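Local coordinates for protein putative sugar kinase PH1459 (Pyrococcus horikoshii, PDB 3EWM) that is a putative sugar kinase of the PfkB family, probably using ATP to phosphorylate a sugar such as fructose, at residues A[44-49]-A[253-258]; A[246-251]-A[286-291]. All coordinates share one frame; numbering follows the deposited sequence.

Overall arrangement
Both interactions are buried and use one face of helix 245-259, about 9 Å apart between centres. Interaction 1 packs 44-49 against the later turns of that helix, through branched aliphatic side chains. Interaction 2 sets the loop 286-291 against earlier turns. It is smaller, and a threonine hydroxyl lies on A248 there. No hydrogen bond crosses either contact, but polar bonds tie the two together. R45 NH1 reaches T288 O at 2.8 Å, and K291 N reaches R45 O at 2.8 Å; both are probable hydrogen bonds. Interaction 2 lies nearer the ATP site, whereas interaction 1 sits away from the annotated sites, beside strand 3-7.

Interaction 1: residues A[44-49]-A[253-258]; sequences SRLGVK and LLVGIL
The turn after helix 35-45 lies against helix 245-259, with V48 CA and V255 CA 7.0 Å apart. The first helix closes in a Schellman motif. G47 takes a positive phi of 93°, and G47 N bonds back to S44 O at 2.9 Å. This turn leaves L46 and V48, on either side of G47 in sequence, both directed at the second helix.

V255 meets both L46 and V48. Its CG1 stands anti to the backbone N (chi1 170°) and meets V48 CG2 at 3.7 Å. Its CG2 meets L46 CD1 at 3.8 Å and also touches V48 CG2. V48 and V255 lie alongside, pointing contrary ways, while the L46 side chain lies aslant to V255. One turn on, V48 CG1 and L258 CD2 meet end on at 3.6 Å. All these contacts are between aliphatic groups.

Replacing V255 with an alanine would probably leave L46 CD1 without its methyl partner, take from V48 CG2 its nearest contacts and open a gap at the turn. I4 of strand 3-7 also touches both V48 and V255. The arrangement is typical of the layered alpha/beta core of ribokinase-like PfkB kinases. The turn that leads from helix 35-45 into strand 49-57 of the main sheet packs on helix 245-259.

Interaction 2: residues A[246-251]-A[286-291]; sequences GDAFMA and WSTPRK
No aromatic ring or other flat side chain lies between A248 and T288; the contact is a hydroxyl on a helix. The W286 indole lies elsewhere, its NE1 bonded to N38 OD1, and the F249 ring touches A272 of helix 265-279.

T288 OG1 comes down on A248 of helix 245-259, 3.2 Å from A248 CA and 3.4 Å from A248 CB. These are close packing contacts, not hydrogen bonds. The methyl of A251, one turn later, lies farther off, with A251 CB at 4.4 Å from T288 OG1. The T288 torsion explains the approach: OG1 is anti to the carbonyl carbon (chi1 -57°), and CG2, anti to the backbone N, lies farther from A248 than OG1 does. S287 adds a looser touch, with its OG at 4.3 Å from A248 CB. The small A248 lets the loop come close, and the CA atoms of A248 and T288 are only 4.7 Å apart.

S279 of helix 265-279 touches both A248 and S287. Besides R45 NH1, K282 NZ gives T288 O a hydrogen bond. Helix 245-259 begins within the Gly-Ala-Gly-Asp signature of PfkB kinases, which in relatives forms the anion hole of the active site. The side chain of A248 is about 9 Å from that of K190, which binds ATP. The contact thus packs a late loop on the first turns of the helix that carries the signature, close to the nucleotide site.

Interaction 1: residues A[44-49]-A[253-258]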
loop_
_atom_site.group_PDB
_atom_site.type_symbol
_atom_site.label_atom_id
_atom_site.label_comp_id
_atom_site.label_asym_id
_atom_site.label_seq_id
_atom_site.Cartn_x
_atom_site.Cartn_y
_atom_site.Cartn_z
ATOM N N SER A 44 21.649 -16.176 -4.093
ATOM C CA SER A 44 22.840 -15.377 -3.871
ATOM C C SER A 44 23.555 -15.758 -2.585
ATOM O O SER A 44 24.764 -15.896 -2.578
ATOM C CB SER A 44 22.512 -13.890 -3.865
ATOM O OG SER A 44 23.714 -13.139 -3.730
ATOM N N ARG A 45 22.807 -15.952 -1.501
ATOM C CA ARG A 45 23.417 -16.328 -0.231
ATOM C C ARG A 45 24.130 -17.673 -0.259
ATOM O O ARG A 45 25.132 -17.879 0.446
ATOM C CB ARG A 45 22.387 -16.297 0.874
ATOM C CG ARG A 45 22.035 -14.902 1.239
ATOM C CD ARG A 45 21.373 -14.894 2.541
ATOM N NE ARG A 45 20.842 -13.590 2.889
ATOM C CZ ARG A 45 19.912 -13.437 3.812
ATOM N NH1 ARG A 45 19.449 -14.513 4.430
ATOM N NH2 ARG A 45 19.450 -12.232 4.112
ATOM N N LEU A 46 23.616 -18.573 -1.082
ATOM C CA LEU A 46 24.219 -19.873 -1.327
ATOM C C LEU A 46 25.419 -19.824 -2.291
ATOM O O LEU A 46 25.979 -20.865 -2.627
ATOM C CB LEU A 46 23.154 -20.824 -1.870
ATOM C CG LEU A 46 21.993 -21.061 -0.916
ATOM C CD1 LEU A 46 20.994 -22.023 -1.530
ATOM C CD2 LEU A 46 22.521 -21.604 0.401
ATOM N N GLY A 47 25.777 -18.625 -2.739
ATOM C CA GLY A 47 27.002 -18.392 -3.530
ATOM C C GLY A 47 26.829 -18.446 -5.035
ATOM O O GLY A 47 27.823 -18.507 -5.784
ATOM N N VAL A 48 25.576 -18.415 -5.489
ATOM C CA VAL A 48 25.267 -18.558 -6.910
ATOM C C VAL A 48 24.786 -17.219 -7.476
ATOM O O VAL A 48 24.024 -16.524 -6.816
ATOM C CB VAL A 48 24.208 -19.663 -7.133
ATOM C CG1 VAL A 48 23.649 -19.638 -8.544
ATOM C CG2 VAL A 48 24.801 -21.027 -6.810
ATOM N N LYS A 49 25.252 -16.868 -8.678
ATOM C CA LYS A 49 24.790 -15.657 -9.383
ATOM C C LYS A 49 23.270 -15.662 -9.507
ATOM O O LYS A 49 22.675 -16.613 -10.020
ATOM C CB LYS A 49 25.398 -15.546 -10.787
ATOM C CG LYS A 49 26.806 -14.989 -10.844
ATOM C CD LYS A 49 27.328 -14.997 -12.308
ATOM C CE LYS A 49 27.891 -16.358 -12.718
ATOM N NZ LYS A 49 28.685 -16.280 -13.999
ATOM N N LEU A 253 16.893 -25.803 -3.418
ATOM C CA LEU A 253 16.554 -26.803 -4.408
ATOM C C LEU A 253 17.167 -26.434 -5.750
ATOM O O LEU A 253 17.750 -27.279 -6.437
ATOM C CB LEU A 253 15.042 -26.943 -4.544
ATOM C CG LEU A 253 14.624 -28.221 -5.263
ATOM C CD1 LEU A 253 14.837 -29.421 -4.338
ATOM C CD2 LEU A 253 13.169 -28.131 -5.692
ATOM N N LEU A 254 17.010 -25.163 -6.100
ATOM C CA LEU A 254 17.488 -24.627 -7.359
ATOM C C LEU A 254 19.003 -24.616 -7.420
ATOM O O LEU A 254 19.584 -25.042 -8.411
ATOM C CB LEU A 254 16.922 -23.226 -7.577
ATOM C CG LEU A 254 15.385 -23.194 -7.680
ATOM C CD1 LEU A 254 14.918 -21.857 -8.219
ATOM C CD2 LEU A 254 14.875 -24.348 -8.573
ATOM N N VAL A 255 19.638 -24.140 -6.358
ATOM C CA VAL A 255 21.104 -24.194 -6.277
ATOM C C VAL A 255 21.607 -25.648 -6.330
ATOM O O VAL A 255 22.543 -25.938 -7.067
ATOM C CB VAL A 255 21.645 -23.414 -5.059
ATOM C CG1 VAL A 255 23.116 -23.684 -4.861
ATOM C CG2 VAL A 255 21.423 -21.896 -5.269
ATOM N N GLY A 256 20.963 -26.549 -5.583
ATOM C CA GLY A 256 21.264 -27.986 -5.632
ATOM C C GLY A 256 21.203 -28.581 -7.025
ATOM O O GLY A 256 22.146 -29.244 -7.487
ATOM N N ILE A 257 20.094 -28.337 -7.705
ATOM C CA ILE A 257 19.911 -28.797 -9.070
ATOM C C ILE A 257 21.006 -28.227 -9.987
ATOM O O ILE A 257 21.571 -28.937 -10.831
ATOM C CB ILE A 257 18.502 -28.417 -9.571
ATOM C CG1 ILE A 257 17.453 -29.282 -8.868
ATOM C CG2 ILE A 257 18.401 -28.556 -11.101
ATOM C CD1 ILE A 257 16.043 -28.714 -8.898
ATOM N N LEU A 258 21.310 -26.942 -9.812
ATOM C CA LEU A 258 22.365 -26.313 -10.600
ATOM C C LEU A 258 23.742 -26.952 -10.340
ATOM O O LEU A 258 24.503 -27.187 -11.268
ATOM C CB LEU A 258 22.415 -24.814 -10.295
ATOM C CG LEU A 258 23.464 -24.010 -11.072
ATOM C CD1 LEU A 258 22.977 -23.737 -12.511
ATOM C CD2 LEU A 258 23.747 -22.713 -10.339
#

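Interaction 2: residues A[246-251]-A[286-291]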
loop_
_atom_site.group_PDB
_atom_site.type_symbol
_atom_site.label_atom_id
_atom_site.label_comp_id
_atom_site.label_asym_id
_atom_site.label_seq_id
_atom_site.Cartn_x
_atom_site.Cartn_y
_atom_site.Cartn_z
ATOM N N GLY A 246 10.317 -21.557 3.278
ATOM C CA GLY A 246 9.830 -22.069 2.002
ATOM C C GLY A 246 10.673 -21.524 0.862
ATOM O O GLY A 246 11.061 -22.253 -0.053
ATOM N N ASP A 247 10.950 -20.238 0.925
ATOM C CA ASP A 247 11.779 -19.609 -0.104
ATOM C C ASP A 247 13.248 -20.007 0.020
ATOM O O ASP A 247 13.932 -20.126 -0.981
ATOM C CB ASP A 247 11.590 -18.115 -0.098
ATOM C CG ASP A 247 10.179 -17.721 -0.501
ATOM O OD1 ASP A 247 9.539 -18.464 -1.285
ATOM O OD2 ASP A 247 9.708 -16.686 -0.025
ATOM N N ALA A 248 13.716 -20.177 1.255
ATOM C CA ALA A 248 15.032 -20.759 1.529
ATOM C C ALA A 248 15.131 -22.160 0.913
ATOM O O ALA A 248 16.107 -22.489 0.229
ATOM C CB ALA A 248 15.266 -20.826 3.009
ATOM N N PHE A 249 14.113 -22.976 1.176
ATOM C CA PHE A 249 14.018 -24.294 0.597
ATOM C C PHE A 249 14.070 -24.241 -0.941
ATOM O O PHE A 249 14.835 -24.974 -1.558
ATOM C CB PHE A 249 12.746 -24.994 1.094
ATOM C CG PHE A 249 12.417 -26.233 0.336
ATOM C CD1 PHE A 249 13.053 -27.428 0.636
ATOM C CD2 PHE A 249 11.466 -26.212 -0.663
ATOM C CE1 PHE A 249 12.759 -28.594 -0.070
ATOM C CE2 PHE A 249 11.157 -27.373 -1.376
ATOM C CZ PHE A 249 11.815 -28.566 -1.071
HETATM N N MSE A 250 13.265 -23.371 -1.556
HETATM C CA MSE A 250 13.303 -23.223 -3.018
HETATM C C MSE A 250 14.705 -22.869 -3.500
HETATM O O MSE A 250 15.215 -23.478 -4.436
HETATM C CB MSE A 250 12.290 -22.165 -3.507
HETATM C CG MSE A 250 12.177 -22.052 -5.022
HETATM SE SE MSE A 250 11.853 -23.773 -5.904
HETATM C CE MSE A 250 10.366 -23.248 -7.083
ATOM N N ALA A 251 15.312 -21.867 -2.870
ATOM C CA ALA A 251 16.666 -21.463 -3.235
ATOM C C ALA A 251 17.630 -22.654 -3.198
ATOM O O ALA A 251 18.346 -22.903 -4.160
ATOM C CB ALA A 251 17.153 -20.346 -2.327
ATOM N N TRP A 286 13.876 -13.249 4.246
ATOM C CA TRP A 286 15.174 -13.642 3.685
ATOM C C TRP A 286 15.982 -14.350 4.748
ATOM O O TRP A 286 16.869 -13.760 5.385
ATOM C CB TRP A 286 15.983 -12.435 3.187
ATOM C CG TRP A 286 15.347 -11.692 2.072
ATOM C CD1 TRP A 286 14.216 -12.038 1.387
ATOM C CD2 TRP A 286 15.825 -10.489 1.476
ATOM N NE1 TRP A 286 13.945 -11.116 0.419
ATOM C CE2 TRP A 286 14.919 -10.152 0.442
ATOM C CE3 TRP A 286 16.921 -9.650 1.721
ATOM C CZ2 TRP A 286 15.086 -9.028 -0.364
ATOM C CZ3 TRP A 286 17.080 -8.515 0.914
ATOM C CH2 TRP A 286 16.168 -8.219 -0.109
ATOM N N SER A 287 15.665 -15.617 4.942
ATOM C CA SER A 287 16.217 -16.355 6.055
ATOM C C SER A 287 17.239 -17.412 5.610
ATOM O O SER A 287 17.805 -18.104 6.451
ATOM C CB SER A 287 15.081 -16.984 6.860
ATOM O OG SER A 287 14.518 -18.038 6.129
ATOM N N THR A 288 17.501 -17.511 4.309
ATOM C CA THR A 288 18.441 -18.513 3.797
ATOM C C THR A 288 19.801 -18.291 4.463
ATOM O O THR A 288 20.296 -17.177 4.460
ATOM C CB THR A 288 18.639 -18.394 2.277
ATOM O OG1 THR A 288 17.376 -18.516 1.622
ATOM C CG2 THR A 288 19.619 -19.469 1.755
ATOM N N PRO A 289 20.393 -19.347 5.036
ATOM C CA PRO A 289 21.743 -19.214 5.582
ATOM C C PRO A 289 22.770 -18.974 4.481
ATOM O O PRO A 289 22.543 -19.314 3.324
ATOM C CB PRO A 289 21.980 -20.558 6.258
ATOM C CG PRO A 289 21.089 -21.521 5.482
ATOM C CD PRO A 289 19.853 -20.706 5.245
ATOM N N ARG A 290 23.893 -18.389 4.858
ATOM C CA ARG A 290 24.964 -18.132 3.917
ATOM C C ARG A 290 25.767 -19.398 3.640
ATOM O O ARG A 290 25.875 -20.288 4.501
ATOM C CB ARG A 290 25.860 -17.012 4.447
ATOM C CG ARG A 290 25.057 -15.767 4.810
ATOM C CD ARG A 290 25.863 -14.500 4.744
ATOM N NE ARG A 290 25.003 -13.422 4.265
ATOM C CZ ARG A 290 24.896 -13.049 2.988
ATOM N NH1 ARG A 290 25.610 -13.640 2.030
ATOM N NH2 ARG A 290 24.070 -12.070 2.669
ATOM N N LYS A 291 26.309 -19.468 2.427
ATOM C CA LYS A 291 27.225 -20.513 2.022
ATOM C C LYS A 291 28.273 -20.803 3.110
ATOM O O LYS A 291 28.514 -21.969 3.453
ATOM C CB LYS A 291 27.907 -20.112 0.707
ATOM C CG LYS A 291 28.978 -21.064 0.265
ATOM C CD LYS A 291 29.355 -20.837 -1.176
ATOM C CE LYS A 291 30.457 -21.785 -1.582
ATOM N NZ LYS A 291 30.621 -21.863 -3.057
#